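Local coordinates for oligogalacturonate lyase (Vibrio parahaemolyticus RIMD 2210633, PDB 3C5M), which probably cleaves short pectin-derived oligogalacturonates by beta-elimination, using a manganese ion held in a seven-bladed beta-propeller, at residues A[298-303]-A[320-325]; A[339-344]-A[368-373]. One frame throughout, in Å; residues are numbered along the deposited sequence.

Interaction 1 of 2, residues A[298-303]-A[320-325]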
ATOM      1  N   VAL A 298       5.574  -7.962  -8.481  1.00 36.22           N
ATOM      2  CA  VAL A 298       5.195  -9.071  -7.636  1.00 37.00           C
ATOM      3  C   VAL A 298       3.691  -9.093  -7.465  1.00 31.79           C
ATOM      4  O   VAL A 298       3.054  -8.046  -7.425  1.00 28.47           O
ATOM      5  CB  VAL A 298       5.891  -8.985  -6.274  1.00 28.61           C
ATOM      6  CG1 VAL A 298       5.404  -7.788  -5.514  1.00 23.47           C
ATOM      7  CG2 VAL A 298       5.655 -10.261  -5.506  1.00 45.29           C
ATOM      8  N   GLY A 299       3.133 -10.297  -7.374  1.00 38.10           N
ATOM      9  CA  GLY A 299       1.695 -10.438  -7.227  1.00 44.26           C
ATOM     10  C   GLY A 299       1.183 -11.411  -6.176  1.00 43.12           C
ATOM     11  O   GLY A 299       1.856 -12.352  -5.765  1.00 40.39           O
ATOM     12  N   ASP A 300      -0.058 -11.184  -5.772  1.00 52.27           N
ATOM     13  CA  ASP A 300      -0.730 -11.978  -4.754  1.00 48.05           C
ATOM     14  C   ASP A 300      -1.672 -13.043  -5.274  1.00 48.60           C
ATOM     15  O   ASP A 300      -2.815 -12.734  -5.600  1.00 59.40           O
ATOM     16  CB  ASP A 300      -1.553 -11.057  -3.870  1.00 52.53           C
ATOM     17  CG  ASP A 300      -0.951 -10.870  -2.544  1.00 44.10           C
ATOM     18  OD1 ASP A 300      -0.267 -11.815  -2.104  1.00 55.48           O
ATOM     19  OD2 ASP A 300      -1.174  -9.802  -1.943  1.00 37.94           O
ATOM     20  N   GLY A 301      -1.227 -14.290  -5.333  1.00 52.48           N
ATOM     21  CA  GLY A 301      -2.115 -15.342  -5.800  1.00 44.68           C
ATOM     22  C   GLY A 301      -3.318 -15.471  -4.875  1.00 41.15           C
ATOM     23  O   GLY A 301      -3.172 -15.449  -3.653  1.00 36.20           O
ATOM     24  N   CYS A 302      -4.511 -15.609  -5.443  1.00 42.66           N
ATOM     25  CA  CYS A 302      -5.713 -15.732  -4.629  1.00 46.60           C
ATOM     26  C   CYS A 302      -6.732 -16.695  -5.218  1.00 53.90           C
ATOM     27  O   CYS A 302      -6.392 -17.546  -6.041  1.00 58.98           O
ATOM     28  CB  CYS A 302      -6.359 -14.368  -4.459  1.00 50.96           C
ATOM     29  SG  CYS A 302      -6.748 -13.607  -6.037  1.00 57.17           S
ATOM     30  N   ASP A 303      -7.985 -16.554  -4.787  1.00 57.47           N
ATOM     31  CA  ASP A 303      -9.077 -17.413  -5.249  1.00 59.66           C
ATOM     32  C   ASP A 303      -9.744 -16.809  -6.469  1.00 64.62           C
ATOM     33  O   ASP A 303      -9.951 -15.598  -6.530  1.00 69.26           O
ATOM     34  CB  ASP A 303     -10.122 -17.570  -4.150  1.00 63.59           C
ATOM     35  CG  ASP A 303      -9.510 -17.580  -2.767  1.00 74.10           C
ATOM     36  OD1 ASP A 303      -8.621 -18.418  -2.506  1.00 71.07           O
ATOM     37  OD2 ASP A 303      -9.916 -16.743  -1.933  1.00 86.66           O
ATOM     38  N   PRO A 320      -2.308 -20.216  -3.888  1.00 28.15           N
ATOM     39  CA  PRO A 320      -1.591 -19.653  -2.748  1.00 28.62           C
ATOM     40  C   PRO A 320      -0.174 -19.197  -3.105  1.00 34.67           C
ATOM     41  O   PRO A 320       0.680 -19.093  -2.228  1.00 36.70           O
ATOM     42  CB  PRO A 320      -1.571 -20.820  -1.778  1.00 35.85           C
ATOM     43  CG  PRO A 320      -1.246 -21.964  -2.719  1.00 24.94           C
ATOM     44  CD  PRO A 320      -2.193 -21.687  -3.893  1.00 32.26           C
ATOM     45  N   PHE A 321       0.088 -18.920  -4.375  1.00 35.52           N
ATOM     46  CA  PHE A 321       1.439 -18.523  -4.771  1.00 44.05           C
ATOM     47  C   PHE A 321       1.696 -17.034  -4.987  1.00 48.65           C
ATOM     48  O   PHE A 321       0.800 -16.260  -5.346  1.00 49.70           O
ATOM     49  CB  PHE A 321       1.874 -19.262  -6.047  1.00 42.37           C
ATOM     50  CG  PHE A 321       2.111 -20.729  -5.852  1.00 46.23           C
ATOM     51  CD1 PHE A 321       1.103 -21.652  -6.122  1.00 47.72           C
ATOM     52  CD2 PHE A 321       3.343 -21.189  -5.394  1.00 43.44           C
ATOM     53  CE1 PHE A 321       1.318 -23.011  -5.943  1.00 49.69           C
ATOM     54  CE2 PHE A 321       3.576 -22.540  -5.208  1.00 39.98           C
ATOM     55  CZ  PHE A 321       2.561 -23.460  -5.483  1.00 55.38           C
ATOM     56  N   LEU A 322       2.947 -16.651  -4.760  1.00 42.99           N
ATOM     57  CA  LEU A 322       3.395 -15.288  -4.974  1.00 33.21           C
ATOM     58  C   LEU A 322       4.022 -15.297  -6.359  1.00 31.48           C
ATOM     59  O   LEU A 322       4.720 -16.240  -6.721  1.00 22.87           O
ATOM     60  CB  LEU A 322       4.442 -14.894  -3.936  1.00 29.67           C
ATOM     61  CG  LEU A 322       3.895 -14.391  -2.599  1.00 34.12           C
ATOM     62  CD1 LEU A 322       5.042 -14.135  -1.624  1.00 15.62           C
ATOM     63  CD2 LEU A 322       3.078 -13.129  -2.839  1.00 22.84           C
ATOM     64  N   TYR A 323       3.779 -14.254  -7.139  1.00 35.34           N
ATOM     65  CA  TYR A 323       4.331 -14.215  -8.479  1.00 41.28           C
ATOM     66  C   TYR A 323       5.361 -13.124  -8.703  1.00 43.51           C
ATOM     67  O   TYR A 323       5.223 -12.010  -8.200  1.00 47.88           O
ATOM     68  CB  TYR A 323       3.202 -14.056  -9.489  1.00 43.80           C
ATOM     69  CG  TYR A 323       2.334 -15.278  -9.636  1.00 49.44           C
ATOM     70  CD1 TYR A 323       2.522 -16.166 -10.701  1.00 52.74           C
ATOM     71  CD2 TYR A 323       1.308 -15.542  -8.724  1.00 47.75           C
ATOM     72  CE1 TYR A 323       1.708 -17.282 -10.859  1.00 54.21           C
ATOM     73  CE2 TYR A 323       0.488 -16.655  -8.871  1.00 49.84           C
ATOM     74  CZ  TYR A 323       0.692 -17.521  -9.942  1.00 56.30           C
ATOM     75  OH  TYR A 323      -0.108 -18.628 -10.106  1.00 58.75           O
ATOM     76  N   VAL A 324       6.408 -13.453  -9.449  1.00 39.17           N
ATOM     77  CA  VAL A 324       7.423 -12.465  -9.770  1.00 38.40           C
ATOM     78  C   VAL A 324       7.436 -12.301 -11.289  1.00 43.84           C
ATOM     79  O   VAL A 324       8.048 -13.084 -12.021  1.00 49.60           O
ATOM     80  CB  VAL A 324       8.809 -12.881  -9.259  1.00 37.28           C
ATOM     81  CG1 VAL A 324       9.853 -11.927  -9.773  1.00 27.64           C
ATOM     82  CG2 VAL A 324       8.822 -12.877  -7.745  1.00 35.56           C
ATOM     83  N   LEU A 325       6.721 -11.282 -11.756  1.00 44.13           N
ATOM     84  CA  LEU A 325       6.629 -10.992 -13.172  1.00 41.28           C
ATOM     85  C   LEU A 325       7.869 -10.266 -13.672  1.00 42.32           C
ATOM     86  O   LEU A 325       8.464  -9.455 -12.969  1.00 40.22           O
ATOM     87  CB  LEU A 325       5.387 -10.145 -13.463  1.00 33.70           C
ATOM     88  CG  LEU A 325       4.017 -10.761 -13.154  1.00 38.86           C
ATOM     89  CD1 LEU A 325       3.860 -10.920 -11.655  1.00 23.49           C
ATOM     90  CD2 LEU A 325       2.902  -9.873 -13.705  1.00 36.97           C
TER

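Interaction 2 of 2, residues A[339-344]-A[368-373]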
ATOM      1  N   SER A 339       0.487 -19.057   0.974  1.00 43.85           N
ATOM      2  CA  SER A 339      -0.583 -19.828   1.619  1.00 48.24           C
ATOM      3  C   SER A 339      -1.268 -19.073   2.743  1.00 46.12           C
ATOM      4  O   SER A 339      -1.197 -19.477   3.903  1.00 43.26           O
ATOM      5  CB  SER A 339      -0.031 -21.145   2.186  1.00 43.96           C
ATOM      6  OG  SER A 339       0.457 -21.995   1.160  1.00 43.14           O
ATOM      7  N   THR A 340      -1.945 -17.986   2.408  1.00 43.00           N
ATOM      8  CA  THR A 340      -2.619 -17.218   3.434  1.00 46.41           C
ATOM      9  C   THR A 340      -4.117 -17.501   3.410  1.00 47.03           C
ATOM     10  O   THR A 340      -4.692 -17.755   2.354  1.00 45.92           O
ATOM     11  CB  THR A 340      -2.378 -15.699   3.240  1.00 47.03           C
ATOM     12  OG1 THR A 340      -2.875 -14.981   4.376  1.00 45.19           O
ATOM     13  CG2 THR A 340      -3.090 -15.198   1.987  1.00 36.92           C
ATOM     14  N   SER A 341      -4.732 -17.478   4.586  1.00 47.83           N
ATOM     15  CA  SER A 341      -6.170 -17.695   4.736  1.00 55.16           C
ATOM     16  C   SER A 341      -6.752 -16.302   4.742  1.00 54.53           C
ATOM     17  O   SER A 341      -6.781 -15.662   5.789  1.00 61.37           O
ATOM     18  CB  SER A 341      -6.471 -18.324   6.092  1.00 65.21           C
ATOM     19  OG  SER A 341      -6.193 -17.393   7.142  1.00 54.79           O
ATOM     20  N   TRP A 342      -7.224 -15.825   3.602  1.00 42.81           N
ATOM     21  CA  TRP A 342      -7.754 -14.470   3.541  1.00 48.07           C
ATOM     22  C   TRP A 342      -8.865 -14.129   4.539  1.00 53.72           C
ATOM     23  O   TRP A 342      -9.766 -13.350   4.232  1.00 60.63           O
ATOM     24  CB  TRP A 342      -8.219 -14.183   2.123  1.00 42.16           C
ATOM     25  CG  TRP A 342      -7.173 -14.506   1.117  1.00 44.30           C
ATOM     26  CD1 TRP A 342      -6.800 -15.748   0.687  1.00 47.33           C
ATOM     27  CD2 TRP A 342      -6.361 -13.572   0.404  1.00 44.15           C
ATOM     28  NE1 TRP A 342      -5.807 -15.643  -0.257  1.00 40.78           N
ATOM     29  CE2 TRP A 342      -5.518 -14.320  -0.449  1.00 36.28           C
ATOM     30  CE3 TRP A 342      -6.261 -12.173   0.402  1.00 40.34           C
ATOM     31  CZ2 TRP A 342      -4.593 -13.717  -1.298  1.00 45.33           C
ATOM     32  CZ3 TRP A 342      -5.340 -11.572  -0.440  1.00 41.35           C
ATOM     33  CH2 TRP A 342      -4.516 -12.347  -1.282  1.00 42.50           C
ATOM     34  N   ASP A 343      -8.783 -14.694   5.740  1.00 54.97           N
ATOM     35  CA  ASP A 343      -9.772 -14.465   6.790  1.00 52.87           C
ATOM     36  C   ASP A 343      -9.721 -13.048   7.333  1.00 47.29           C
ATOM     37  O   ASP A 343      -8.725 -12.350   7.190  1.00 52.42           O
ATOM     38  CB  ASP A 343      -9.544 -15.447   7.939  1.00 62.11           C
ATOM     39  CG  ASP A 343      -9.824 -16.882   7.547  1.00 65.16           C
ATOM     40  OD1 ASP A 343      -9.504 -17.777   8.355  1.00 66.63           O
ATOM     41  OD2 ASP A 343     -10.370 -17.109   6.443  1.00 73.77           O
ATOM     42  N   VAL A 344     -10.809 -12.630   7.960  1.00 45.85           N
ATOM     43  CA  VAL A 344     -10.870 -11.305   8.539  1.00 50.06           C
ATOM     44  C   VAL A 344     -10.730 -11.420  10.045  1.00 52.11           C
ATOM     45  O   VAL A 344     -11.603 -11.954  10.719  1.00 60.47           O
ATOM     46  CB  VAL A 344     -12.197 -10.609   8.207  1.00 47.37           C
ATOM     47  CG1 VAL A 344     -12.272 -10.329   6.716  1.00 47.08           C
ATOM     48  CG2 VAL A 344     -13.357 -11.490   8.622  1.00 62.78           C
ATOM     49  N   THR A 368       3.095 -10.664   4.266  1.00 24.20           N
ATOM     50  CA  THR A 368       2.470 -11.182   5.482  1.00 30.49           C
ATOM     51  C   THR A 368       1.758 -12.491   5.199  1.00 33.47           C
ATOM     52  O   THR A 368       1.330 -12.731   4.076  1.00 40.07           O
ATOM     53  CB  THR A 368       1.380 -10.231   6.044  1.00 27.46           C
ATOM     54  OG1 THR A 368       1.921  -8.921   6.249  1.00 35.26           O
ATOM     55  CG2 THR A 368       0.859 -10.757   7.380  1.00 22.74           C
ATOM     56  N   SER A 369       1.647 -13.346   6.209  1.00 34.35           N
ATOM     57  CA  SER A 369       0.900 -14.591   6.056  1.00 40.76           C
ATOM     58  C   SER A 369       0.537 -15.188   7.401  1.00 39.76           C
ATOM     59  O   SER A 369       1.242 -14.984   8.384  1.00 51.23           O
ATOM     60  CB  SER A 369       1.670 -15.633   5.256  1.00 28.93           C
ATOM     61  OG  SER A 369       0.808 -16.742   5.035  1.00 25.54           O
ATOM     62  N   ASP A 370      -0.568 -15.916   7.461  1.00 39.18           N
ATOM     63  CA  ASP A 370      -0.947 -16.537   8.724  1.00 46.62           C
ATOM     64  C   ASP A 370      -1.031 -18.048   8.592  1.00 44.35           C
ATOM     65  O   ASP A 370      -1.736 -18.703   9.353  1.00 49.31           O
ATOM     66  CB  ASP A 370      -2.292 -15.998   9.213  1.00 47.18           C
ATOM     67  CG  ASP A 370      -3.444 -16.326   8.274  1.00 48.17           C
ATOM     68  OD1 ASP A 370      -4.615 -16.028   8.648  1.00 52.76           O
ATOM     69  OD2 ASP A 370      -3.187 -16.871   7.176  1.00 43.89           O
ATOM     70  N   PHE A 371      -0.292 -18.611   7.645  1.00 48.78           N
ATOM     71  CA  PHE A 371      -0.358 -20.046   7.439  1.00 43.94           C
ATOM     72  C   PHE A 371       0.169 -20.841   8.623  1.00 44.91           C
ATOM     73  O   PHE A 371      -0.274 -21.969   8.853  1.00 43.45           O
ATOM     74  CB  PHE A 371       0.361 -20.418   6.148  1.00 35.33           C
ATOM     75  CG  PHE A 371       1.832 -20.537   6.283  1.00 36.26           C
ATOM     76  CD1 PHE A 371       2.406 -21.757   6.601  1.00 46.54           C
ATOM     77  CD2 PHE A 371       2.651 -19.447   6.064  1.00 42.44           C
ATOM     78  CE1 PHE A 371       3.792 -21.896   6.696  1.00 42.06           C
ATOM     79  CE2 PHE A 371       4.041 -19.566   6.157  1.00 40.43           C
ATOM     80  CZ  PHE A 371       4.610 -20.798   6.474  1.00 47.91           C
ATOM     81  N   GLU A 372       1.089 -20.253   9.389  1.00 41.83           N
ATOM     82  CA  GLU A 372       1.621 -20.939  10.556  1.00 33.85           C
ATOM     83  C   GLU A 372       0.700 -20.712  11.744  1.00 38.50           C
ATOM     84  O   GLU A 372       1.073 -20.962  12.890  1.00 42.29           O
ATOM     85  CB  GLU A 372       3.023 -20.451  10.903  1.00 31.25           C
ATOM     86  CG  GLU A 372       4.075 -20.737   9.868  1.00 36.36           C
ATOM     87  CD  GLU A 372       5.470 -20.763  10.471  1.00 49.41           C
ATOM     88  OE1 GLU A 372       5.725 -21.635  11.337  1.00 54.24           O
ATOM     89  OE2 GLU A 372       6.312 -19.915  10.088  1.00 55.41           O
ATOM     90  N   GLY A 373      -0.505 -20.226  11.474  1.00 36.06           N
ATOM     91  CA  GLY A 373      -1.449 -20.017  12.558  1.00 44.14           C
ATOM     92  C   GLY A 373      -1.866 -18.588  12.840  1.00 44.07           C
ATOM     93  O   GLY A 373      -3.047 -18.293  13.027  1.00 43.56           O
TER

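Interaction 1 of 2, residues A[298-303]-A[320-325]
The ring of Tyr323 turns its edge to Gly301 and Gly299: Gly301 CA lies 4.2 Å from CE2, and Gly299 O also sits near the ring plane. The ring edge lies beside bare backbone at Gly301, and the tyrosine OH is hydrogen-bonded to Asp319. These residues belong to the two middle strands of a four-stranded antiparallel propeller blade, 296-301 and 321-326. Gly299 and Tyr323 form the hydrogen-bonded pair; Gly299 N reaches Tyr323 O at 2.8 Å, and Tyr323 N gives the straighter return bond to Gly299 O, at 164°. Further along, Gly301 N makes only a weak bond to Phe321 O. On the other face of the sheet, Asp300 and Leu322 run side by side in a non-hydrogen-bonded pair. One oxygen of Asp300, OD2, takes both a hydrogen bond from the backbone N of His355 and a weak one with ND1 of His287, so this residue is a second-shell neighbour of two manganese ligands. With CG2 anti to its backbone N (CG1 at chi1 66°), Val298 brings that methyl to 3.2 Å from Tyr323 O. Beside the carboxylate, Leu322 CD2 lies 3.7 Å from Asp300 OD1 and 3.3 Å from Gly299 O.

Interaction 2 of 2, residues A[339-344]-A[368-373]
Asp370 and Ser341 each fold their side chain back over their own backbone, the first with CG between N and the carbonyl carbon (chi1 63°), the second with OG placed likewise (chi1 68°), and the two polar ends meet. Ser341 N points almost straight at Asp370 OD2, 3.1 Å away with an N-H...O angle of 176°, and the carboxylate receives it on its syn lone pair. Ser341 OG stands close to both oxygens, 2.6 Å from OD1 and 3.1 Å from OD2 of Asp370. The carboxylate therefore faces the backbone N and the hydroxyl of one residue together. Thr340 crosses the aspartate at about a right angle, its OG1 being 3.4 Å from Asp370 OD2 but hydrogen-bonded to the backbone of Thr352. Thr340 CB also packs 3.8 Å from Ser369 OG, whose main polar partner is the carbonyl of His338; Phe371 N adds a weak bond to the same hydroxyl. The chain then rounds a type I beta turn from Asp370 to Gly373, closed by Gly373 N bonding to Asp370 O. This is a surface join in the beta-propeller, with an aspartate at the start of a beta-hairpin turn gripping the long loop that leads in from the preceding blade.

How the interactions relate
Followed from the N terminus, the chain builds most of the propeller before it runs along strand 296-301, leaves through a link that is partly unmodelled, and returns along 321-326, so interaction 1 closes a hairpin within one blade. Strand 334-337 completes that blade, and the following loop carries 339-344 into interaction 2, which closes only when the chain reaches the end of strand 364-369 in the next sheet. The two contacts are in series, neither nested nor crossed, yet they touch: Pro320 O and Ser339 N are probably hydrogen-bonded, and the Trp342 ring packs on Gly301 and Cys302. Gln350, His353 and His355, three of the manganese ligands, lie in the loop spanned by interaction 2.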